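Local coordinates for UPF0098 protein YbcL (Escherichia coli, PDB 1FUX) that is of unknown function but belongs to the phosphatidylethanolamine-binding protein family, as a periplasmic bacterial relative of a Raf kinase inhibitor protein, at residues Val52-Ala57 and Lys116-Gln121; Gly107-Pro112 and Pro159-Lys164; His20-Phe25 and Phe101-Phe106. One frame throughout, in Å; residues are numbered along the deposited sequence.

Contact 1: Val52-Ala57 and Lys116-Gln121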
loop_
_atom_site.group_PDB
_atom_site.type_symbol
_atom_site.label_atom_id
_atom_site.label_comp_id
_atom_site.label_asym_id
_atom_site.label_seq_id
_atom_site.Cartn_x
_atom_site.Cartn_y
_atom_site.Cartn_z
ATOM N N VAL A 52 -0.101 8.239 8.655
ATOM C CA VAL A 52 1.329 8.401 8.743
ATOM C C VAL A 52 1.859 7.639 7.508
ATOM O O VAL A 52 1.564 6.438 7.350
ATOM C CB VAL A 52 1.992 7.844 10.009
ATOM C CG1 VAL A 52 3.499 8.042 9.961
ATOM C CG2 VAL A 52 1.334 8.500 11.245
ATOM N N TYR A 53 2.563 8.373 6.672
ATOM C CA TYR A 53 3.000 7.825 5.382
ATOM C C TYR A 53 4.415 8.228 5.031
ATOM O O TYR A 53 4.790 9.368 5.322
ATOM C CB TYR A 53 2.068 8.361 4.290
ATOM C CG TYR A 53 2.338 7.772 2.890
ATOM C CD1 TYR A 53 1.882 6.503 2.552
ATOM C CD2 TYR A 53 2.954 8.540 1.960
ATOM C CE1 TYR A 53 2.149 6.013 1.261
ATOM C CE2 TYR A 53 3.183 8.101 0.643
ATOM C CZ TYR A 53 2.788 6.817 0.347
ATOM O OH TYR A 53 2.992 6.358 -0.971
ATOM N N ASP A 54 5.185 7.277 4.500
ATOM C CA ASP A 54 6.547 7.582 4.046
ATOM C C ASP A 54 6.597 7.355 2.541
ATOM O O ASP A 54 6.662 6.236 2.066
ATOM C CB ASP A 54 7.492 6.590 4.757
ATOM C CG ASP A 54 8.916 6.694 4.258
ATOM O OD1 ASP A 54 9.274 7.642 3.529
ATOM O OD2 ASP A 54 9.706 5.761 4.587
ATOM N N PRO A 55 6.716 8.450 1.772
ATOM C CA PRO A 55 6.813 8.359 0.332
ATOM C C PRO A 55 8.176 7.864 -0.133
ATOM O O PRO A 55 8.243 7.440 -1.289
ATOM C CB PRO A 55 6.551 9.790 -0.084
ATOM C CG PRO A 55 7.019 10.656 1.043
ATOM C CD PRO A 55 6.706 9.844 2.315
ATOM N N ASP A 56 9.218 7.888 0.714
ATOM C CA ASP A 56 10.549 7.481 0.282
ATOM C C ASP A 56 10.838 5.999 0.440
ATOM O O ASP A 56 11.940 5.546 0.068
ATOM C CB ASP A 56 11.566 8.291 1.144
ATOM C CG ASP A 56 11.436 9.796 0.937
ATOM O OD1 ASP A 56 11.316 10.199 -0.246
ATOM O OD2 ASP A 56 11.416 10.573 1.930
ATOM N N ALA A 57 9.899 5.220 1.032
ATOM C CA ALA A 57 10.202 3.800 1.193
ATOM C C ALA A 57 10.361 3.182 -0.182
ATOM O O ALA A 57 9.533 3.470 -1.031
ATOM C CB ALA A 57 9.085 3.150 1.997
ATOM N N LYS A 116 19.149 7.783 2.433
ATOM C CA LYS A 116 18.907 9.222 2.657
ATOM C C LYS A 116 17.834 9.275 3.746
ATOM O O LYS A 116 17.121 8.262 3.827
ATOM C CB LYS A 116 18.364 9.884 1.382
ATOM C CG LYS A 116 16.999 9.379 0.918
ATOM C CD LYS A 116 16.300 10.330 -0.050
ATOM C CE LYS A 116 14.787 10.075 -0.027
ATOM N NZ LYS A 116 13.975 11.272 -0.450
ATOM N N PRO A 117 17.694 10.342 4.490
ATOM C CA PRO A 117 16.671 10.453 5.512
ATOM C C PRO A 117 15.313 10.310 4.865
ATOM O O PRO A 117 15.102 10.734 3.723
ATOM C CB PRO A 117 16.853 11.841 6.104
ATOM C CG PRO A 117 18.304 12.148 5.835
ATOM C CD PRO A 117 18.535 11.565 4.450
ATOM N N HIS A 118 14.371 9.635 5.536
ATOM C CA HIS A 118 13.040 9.518 4.993
ATOM C C HIS A 118 12.196 10.557 5.725
ATOM O O HIS A 118 12.478 10.949 6.855
ATOM C CB HIS A 118 12.445 8.119 5.252
ATOM C CG HIS A 118 13.067 7.049 4.423
ATOM N ND1 HIS A 118 12.438 5.845 4.216
ATOM C CD2 HIS A 118 14.260 6.992 3.745
ATOM C CE1 HIS A 118 13.207 5.075 3.442
ATOM N NE2 HIS A 118 14.294 5.755 3.152
ATOM N N HIS A 119 11.188 11.024 5.028
ATOM C CA HIS A 119 10.281 12.051 5.527
ATOM C C HIS A 119 8.985 11.391 5.928
ATOM O O HIS A 119 8.288 10.863 5.044
ATOM C CB HIS A 119 10.071 12.971 4.295
ATOM C CG HIS A 119 11.369 13.692 4.062
ATOM N ND1 HIS A 119 12.365 13.104 3.281
ATOM C CD2 HIS A 119 11.847 14.861 4.533
ATOM C CE1 HIS A 119 13.416 13.915 3.254
ATOM N NE2 HIS A 119 13.116 14.972 4.001
ATOM N N TYR A 120 8.640 11.329 7.195
ATOM C CA TYR A 120 7.437 10.642 7.635
ATOM C C TYR A 120 6.318 11.669 7.758
ATOM O O TYR A 120 6.489 12.568 8.611
ATOM C CB TYR A 120 7.683 9.944 9.005
ATOM C CG TYR A 120 8.743 8.899 8.751
ATOM C CD1 TYR A 120 10.089 9.214 8.817
ATOM C CD2 TYR A 120 8.354 7.587 8.431
ATOM C CE1 TYR A 120 11.065 8.257 8.560
ATOM C CE2 TYR A 120 9.337 6.624 8.130
ATOM C CZ TYR A 120 10.663 6.972 8.227
ATOM O OH TYR A 120 11.669 6.067 7.935
ATOM N N GLN A 121 5.329 11.600 6.893
ATOM C CA GLN A 121 4.250 12.597 6.927
ATOM C C GLN A 121 3.183 12.169 7.910
ATOM O O GLN A 121 2.432 11.201 7.714
ATOM C CB GLN A 121 3.630 12.811 5.538
ATOM C CG GLN A 121 4.586 12.966 4.386
ATOM C CD GLN A 121 4.210 12.800 2.946
ATOM O OE1 GLN A 121 4.783 13.458 2.040
ATOM N NE2 GLN A 121 3.293 11.966 2.493
#

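Contact 2: Gly107-Pro112 and Pro159-Lys164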
loop_
_atom_site.group_PDB
_atom_site.type_symbol
_atom_site.label_atom_id
_atom_site.label_comp_id
_atom_site.label_asym_id
_atom_site.label_seq_id
_atom_site.Cartn_x
_atom_site.Cartn_y
_atom_site.Cartn_z
ATOM N N GLY A 107 2.888 1.774 13.386
ATOM C CA GLY A 107 4.182 1.088 13.247
ATOM C C GLY A 107 5.205 2.184 12.925
ATOM O O GLY A 107 4.960 3.028 12.050
ATOM N N GLY A 108 6.304 2.255 13.695
ATOM C CA GLY A 108 7.239 3.367 13.545
ATOM C C GLY A 108 8.187 3.301 12.368
ATOM O O GLY A 108 7.998 2.527 11.445
ATOM N N ALA A 109 9.157 4.208 12.352
ATOM C CA ALA A 109 10.066 4.292 11.223
ATOM C C ALA A 109 11.013 3.094 11.211
ATOM O O ALA A 109 11.459 2.694 12.272
ATOM C CB ALA A 109 10.854 5.603 11.334
ATOM N N CYS A 110 11.451 2.717 10.027
ATOM C CA CYS A 110 12.487 1.678 9.955
ATOM C C CYS A 110 13.080 1.692 8.556
ATOM O O CYS A 110 12.834 0.801 7.765
ATOM C CB CYS A 110 11.915 0.327 10.399
ATOM S SG CYS A 110 13.224 -0.933 10.525
ATOM N N PRO A 111 13.812 2.760 8.220
ATOM C CA PRO A 111 14.442 2.915 6.922
ATOM C C PRO A 111 15.650 2.024 6.742
ATOM O O PRO A 111 16.269 1.605 7.720
ATOM C CB PRO A 111 14.862 4.396 6.935
ATOM C CG PRO A 111 15.191 4.659 8.364
ATOM C CD PRO A 111 14.166 3.859 9.152
ATOM N N PRO A 112 16.016 1.752 5.482
ATOM C CA PRO A 112 17.202 0.973 5.198
ATOM C C PRO A 112 18.450 1.638 5.761
ATOM O O PRO A 112 18.589 2.873 5.739
ATOM C CB PRO A 112 17.278 0.888 3.686
ATOM C CG PRO A 112 15.971 1.366 3.151
ATOM C CD PRO A 112 15.356 2.220 4.244
ATOM N N PRO A 159 8.569 14.869 10.398
ATOM C CA PRO A 159 9.847 14.515 10.965
ATOM C C PRO A 159 10.600 13.600 10.006
ATOM O O PRO A 159 10.052 13.145 8.987
ATOM C CB PRO A 159 9.515 13.757 12.263
ATOM C CG PRO A 159 8.114 13.247 12.068
ATOM C CD PRO A 159 7.455 14.240 11.137
ATOM N N VAL A 160 11.882 13.404 10.311
ATOM C CA VAL A 160 12.740 12.598 9.436
ATOM C C VAL A 160 13.394 11.502 10.274
ATOM O O VAL A 160 13.348 11.573 11.504
ATOM C CB VAL A 160 13.835 13.420 8.732
ATOM C CG1 VAL A 160 13.229 14.471 7.792
ATOM C CG2 VAL A 160 14.743 14.168 9.706
ATOM N N TYR A 161 13.994 10.541 9.602
ATOM C CA TYR A 161 14.712 9.508 10.356
ATOM C C TYR A 161 15.714 8.879 9.405
ATOM O O TYR A 161 15.453 8.614 8.221
ATOM C CB TYR A 161 13.822 8.410 10.948
ATOM C CG TYR A 161 14.580 7.562 11.963
ATOM C CD1 TYR A 161 15.073 8.082 13.140
ATOM C CD2 TYR A 161 14.759 6.206 11.706
ATOM C CE1 TYR A 161 15.757 7.291 14.061
ATOM C CE2 TYR A 161 15.463 5.402 12.599
ATOM C CZ TYR A 161 15.955 5.960 13.760
ATOM O OH TYR A 161 16.637 5.163 14.646
ATOM N N GLU A 162 16.882 8.602 9.958
ATOM C CA GLU A 162 17.948 7.965 9.186
ATOM C C GLU A 162 18.714 7.042 10.131
ATOM O O GLU A 162 18.745 7.328 11.335
ATOM C CB GLU A 162 18.821 9.118 8.719
ATOM C CG GLU A 162 20.132 8.827 8.030
ATOM C CD GLU A 162 20.804 10.142 7.625
ATOM O OE1 GLU A 162 20.694 11.124 8.393
ATOM O OE2 GLU A 162 21.404 10.181 6.538
ATOM N N ILE A 163 19.229 5.958 9.586
ATOM C CA ILE A 163 20.073 4.977 10.261
ATOM C C ILE A 163 21.382 4.902 9.456
ATOM O O ILE A 163 21.396 4.492 8.307
ATOM C CB ILE A 163 19.435 3.582 10.399
ATOM C CG1 ILE A 163 18.030 3.687 10.987
ATOM C CG2 ILE A 163 20.331 2.673 11.267
ATOM C CD1 ILE A 163 17.171 2.458 11.097
ATOM N N LYS A 164 22.486 5.481 9.943
ATOM C CA LYS A 164 23.746 5.470 9.199
ATOM C C LYS A 164 24.360 4.081 9.204
ATOM O O LYS A 164 24.182 3.415 10.216
ATOM C CB LYS A 164 24.721 6.476 9.799
HETATM O O HOH W 1 18.573 5.372 6.901
#

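Contact 3: His20-Phe25 and Phe101-Phe106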
loop_
_atom_site.group_PDB
_atom_site.type_symbol
_atom_site.label_atom_id
_atom_site.label_comp_id
_atom_site.label_asym_id
_atom_site.label_seq_id
_atom_site.Cartn_x
_atom_site.Cartn_y
_atom_site.Cartn_z
ATOM N N HIS A 20 9.712 6.507 18.669
ATOM C CA HIS A 20 8.857 6.388 17.482
ATOM C C HIS A 20 9.415 5.548 16.356
ATOM O O HIS A 20 8.904 5.616 15.209
ATOM C CB HIS A 20 8.456 7.808 16.981
ATOM C CG HIS A 20 8.105 8.690 18.148
ATOM N ND1 HIS A 20 7.034 8.538 18.980
ATOM C CD2 HIS A 20 8.805 9.764 18.632
ATOM C CE1 HIS A 20 7.069 9.457 19.937
ATOM N NE2 HIS A 20 8.125 10.230 19.731
ATOM N N VAL A 21 10.401 4.712 16.610
ATOM C CA VAL A 21 11.064 3.822 15.632
ATOM C C VAL A 21 10.471 2.428 15.836
ATOM O O VAL A 21 10.002 2.099 16.951
ATOM C CB VAL A 21 12.574 3.866 15.911
ATOM C CG1 VAL A 21 13.432 2.809 15.206
ATOM C CG2 VAL A 21 13.085 5.245 15.540
ATOM N N PHE A 22 10.260 1.723 14.734
ATOM C CA PHE A 22 9.564 0.429 14.777
ATOM C C PHE A 22 10.337 -0.591 15.615
ATOM O O PHE A 22 11.523 -0.439 15.878
ATOM C CB PHE A 22 9.474 -0.067 13.320
ATOM C CG PHE A 22 8.639 -1.287 13.093
ATOM C CD1 PHE A 22 7.351 -1.360 13.545
ATOM C CD2 PHE A 22 9.201 -2.425 12.497
ATOM C CE1 PHE A 22 6.544 -2.475 13.375
ATOM C CE2 PHE A 22 8.426 -3.579 12.338
ATOM C CZ PHE A 22 7.119 -3.592 12.786
ATOM N N SER A 23 9.647 -1.648 16.032
ATOM C CA SER A 23 10.335 -2.732 16.765
ATOM C C SER A 23 10.130 -3.970 15.890
ATOM O O SER A 23 9.033 -4.495 15.827
ATOM C CB SER A 23 9.752 -2.880 18.156
ATOM O OG SER A 23 10.282 -4.047 18.795
ATOM N N GLY A 24 11.115 -4.378 15.121
ATOM C CA GLY A 24 10.999 -5.436 14.131
ATOM C C GLY A 24 11.782 -5.009 12.875
ATOM O O GLY A 24 12.238 -3.882 12.745
ATOM N N PHE A 25 12.035 -5.945 11.972
ATOM C CA PHE A 25 12.860 -5.754 10.783
ATOM C C PHE A 25 14.248 -5.241 11.134
ATOM O O PHE A 25 14.812 -4.341 10.493
ATOM C CB PHE A 25 12.090 -4.813 9.861
ATOM C CG PHE A 25 10.744 -5.193 9.332
ATOM C CD1 PHE A 25 9.961 -6.223 9.833
ATOM C CD2 PHE A 25 10.190 -4.445 8.300
ATOM C CE1 PHE A 25 8.723 -6.528 9.305
ATOM C CE2 PHE A 25 8.953 -4.738 7.752
ATOM C CZ PHE A 25 8.213 -5.783 8.252
ATOM N N PHE A 101 3.010 -2.856 7.598
ATOM C CA PHE A 101 3.643 -3.921 8.340
ATOM C C PHE A 101 2.689 -5.090 8.509
ATOM O O PHE A 101 3.137 -6.170 8.963
ATOM C CB PHE A 101 4.038 -3.477 9.765
ATOM C CG PHE A 101 5.018 -2.338 9.743
ATOM C CD1 PHE A 101 4.611 -1.048 10.019
ATOM C CD2 PHE A 101 6.366 -2.602 9.473
ATOM C CE1 PHE A 101 5.569 -0.024 10.021
ATOM C CE2 PHE A 101 7.326 -1.596 9.490
ATOM C CZ PHE A 101 6.906 -0.300 9.772
ATOM N N GLY A 102 1.393 -4.903 8.360
ATOM C CA GLY A 102 0.428 -5.978 8.441
ATOM C C GLY A 102 -0.438 -5.982 9.689
ATOM O O GLY A 102 -0.990 -7.051 9.937
ATOM N N TYR A 103 -0.485 -4.886 10.442
ATOM C CA TYR A 103 -1.366 -4.846 11.607
ATOM C C TYR A 103 -2.105 -3.516 11.713
ATOM O O TYR A 103 -1.684 -2.504 11.143
ATOM C CB TYR A 103 -0.683 -5.188 12.929
ATOM C CG TYR A 103 0.446 -4.272 13.319
ATOM C CD1 TYR A 103 0.118 -3.206 14.157
ATOM C CD2 TYR A 103 1.767 -4.429 12.932
ATOM C CE1 TYR A 103 1.109 -2.340 14.586
ATOM C CE2 TYR A 103 2.778 -3.589 13.370
ATOM C CZ TYR A 103 2.402 -2.528 14.193
ATOM O OH TYR A 103 3.364 -1.624 14.632
ATOM N N ALA A 104 -3.195 -3.551 12.500
ATOM C CA ALA A 104 -4.005 -2.361 12.721
ATOM C C ALA A 104 -3.496 -1.582 13.951
ATOM O O ALA A 104 -3.932 -1.822 15.063
ATOM C CB ALA A 104 -5.444 -2.835 12.946
ATOM N N GLY A 105 -2.625 -0.629 13.721
ATOM C CA GLY A 105 -1.984 0.091 14.849
ATOM C C GLY A 105 -0.835 0.857 14.222
ATOM O O GLY A 105 -0.602 0.807 12.982
ATOM N N PHE A 106 -0.206 1.706 14.993
ATOM C CA PHE A 106 0.931 2.499 14.559
ATOM C C PHE A 106 2.156 1.620 14.491
ATOM O O PHE A 106 2.450 0.829 15.364
ATOM C CB PHE A 106 1.270 3.575 15.632
ATOM C CG PHE A 106 2.558 4.312 15.382
ATOM C CD1 PHE A 106 2.552 5.383 14.456
ATOM C CD2 PHE A 106 3.726 3.979 16.044
ATOM C CE1 PHE A 106 3.708 6.126 14.251
ATOM C CE2 PHE A 106 4.870 4.708 15.833
ATOM C CZ PHE A 106 4.863 5.786 14.942
#

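Contact 1: Val52-Ala57 and Lys116-Gln121
Asp54 and His118 bring together the Asp-Pro-Asp-Ala-Pro motif of the phosphatidylethanolamine-binding family, at the end of strand 47-54 and in the turn beyond, and the neighbouring antiparallel strand 118-127, which opens with His118, His119 and Tyr120. A chi1 of 174° carries the Asp54 carboxylate toward His118, whose ND1 donates to the syn lone pair of Asp54 OD2 at 2.8 Å. Carboxylate and imidazole planes are 54° apart, so the groups meet obliquely. At the other ring nitrogen, NE2 of His118 bonds to Asp115, which fixes the rotation of the imidazole from both sides. One face of this ring is covered by Asp56 CB, 3.9 Å from the centroid, a CH-pi contact. Asp54 OD2 also lies 3.7 Å from Tyr120 CE2, with carboxylate and ring planes 49° apart. Asp54 OD1 accepts from Asp56 N at 2.8 Å, met from above the carboxylate plane; this Asx turn sits within the type I turn Asp54-Ala57 and probably helps to orient Asp56. The Asp56 carboxylate grips two residues: OD1 forms a salt bridge with Lys116 NZ, its hydrogen bond weak, and OD2 serves His119. Further along, Tyr53 and Gln121 form an antiparallel hydrogen-bonded pair. Their side chains run side by side on one face of the sheet, with Gln121 NE2 3.5 Å from Tyr53 CD2 at the ring edge; the Tyr53 hydroxyl bonds onward to Ser61 O. In relatives, this region borders an anion-binding pocket, and Asp54, His118 and Tyr120 probably line the corresponding cleft here. Asp56 OD2 accepts twice, from His119 ND1 at 3.0 Å, the oxygen lying in that imidazole's plane, and from His119 N, nearly along the C-O axis, at 3.1 Å.

Contact 2: Gly107-Pro112 and Pro159-Lys164
The ring of Tyr161 presents an edge to Pro111: CD of Pro111 lies in the ring plane, 3.5 Å from Tyr161 CD2, and CG follows at 3.7 Å from that same CD2. Ala109 CB comes in obliquely, 4.0 Å from Tyr161 CD2, while Val21 and Gln15 also pack on the tyrosine. Swung to the side of its carbonyl carbon by a chi1 of -167°, the ring leans along the loop 107-112 and offers its CD2 corner to both residues. Pro111 is the wedge of the contact, its pyrrolidine crossing the tyrosine at about a right angle and meeting Ile163 likewise. Ile163 CD1 closes on Pro111 CD at 3.8 Å and on Pro111 O at 3.6 Å. A glycine here, lacking the whole pyrrolidine ring, would probably open a gap between the Tyr161 edge and Ile163 CD1 and let the loop backbone turn more freely. The contact joins the loop before strand 118-127 to the end of strand 151-161 and the tail beyond it. The loop is also tied down covalently next to the wedge, where Cys110 forms a disulfide with Cys27. The backbones make no direct hydrogen bond with each other; instead a water bonds to Pro112 O at 2.8 Å and accepts from Ile163 N at 2.8 Å. The union therefore rests on apolar contact around one proline, with one water bridging Pro112 O and Ile163 N.

Contact 3: His20-Phe25 and Phe101-Phe106
Phe22 and Phe101 stack face to face, their centroids 3.9 Å apart and planes within 14° of each other, and this stack is the tight part of the contact. The rings arrive from opposite directions, Phe101 CE2 lying over the centre of the Phe22 ring. Trp63 and His65 meet the Phe101 ring as well. Gly24 belongs to the tight side too, since any CB there would clash with Phe22 CE2. In the plane of the Phe22 ring, Tyr103 OH reaches the edge at CE1, 3.5 Å away. That hydroxyl donates to Phe106 O of its own loop at 2.7 Å, from above the carbonyl plane, and is held by Asn31 from outside it. Buried but more distant, Phe106 CZ approaches His20 O at 4.1 Å. The solvent side is looser: Phe25, exposed, receives the edge of Phe101 in an offset edge-to-face pair, the centroids 5.5 Å apart and the planes at 62°. The aromatic cluster thus joins segment 20-25, which leads into the hairpin of strands 23-24 and 27-28, to the loop 101-106 by dispersion and ring electrostatics, while the Tyr103 hydroxyl, bonded to Phe106 O and to Asn31, keeps that ring against Phe22.

In the fold
Contacts 1 and 2, their centres about 8 Å apart, both reach the five-stranded sheet through the neighbouring strands 118-127 and 151-161, as the probable bond from Tyr120 N to Pro159 O (2.9 Å) attests. Contact 3 lies about 12 Å from contact 2, centre to centre. Ala109 connects all three, its CB packing on Tyr120 CZ at 3.4 Å and its backbone N and O probably bonding to His20 O and Phe22 N. Contacts 1 and 3 do not touch, their nearest atoms about 5 Å apart, but His65 packs against Tyr120 and Phe101 and accordingly bridges them. By comparison with relatives, His65 probably belongs to the pocket that contact 1 borders.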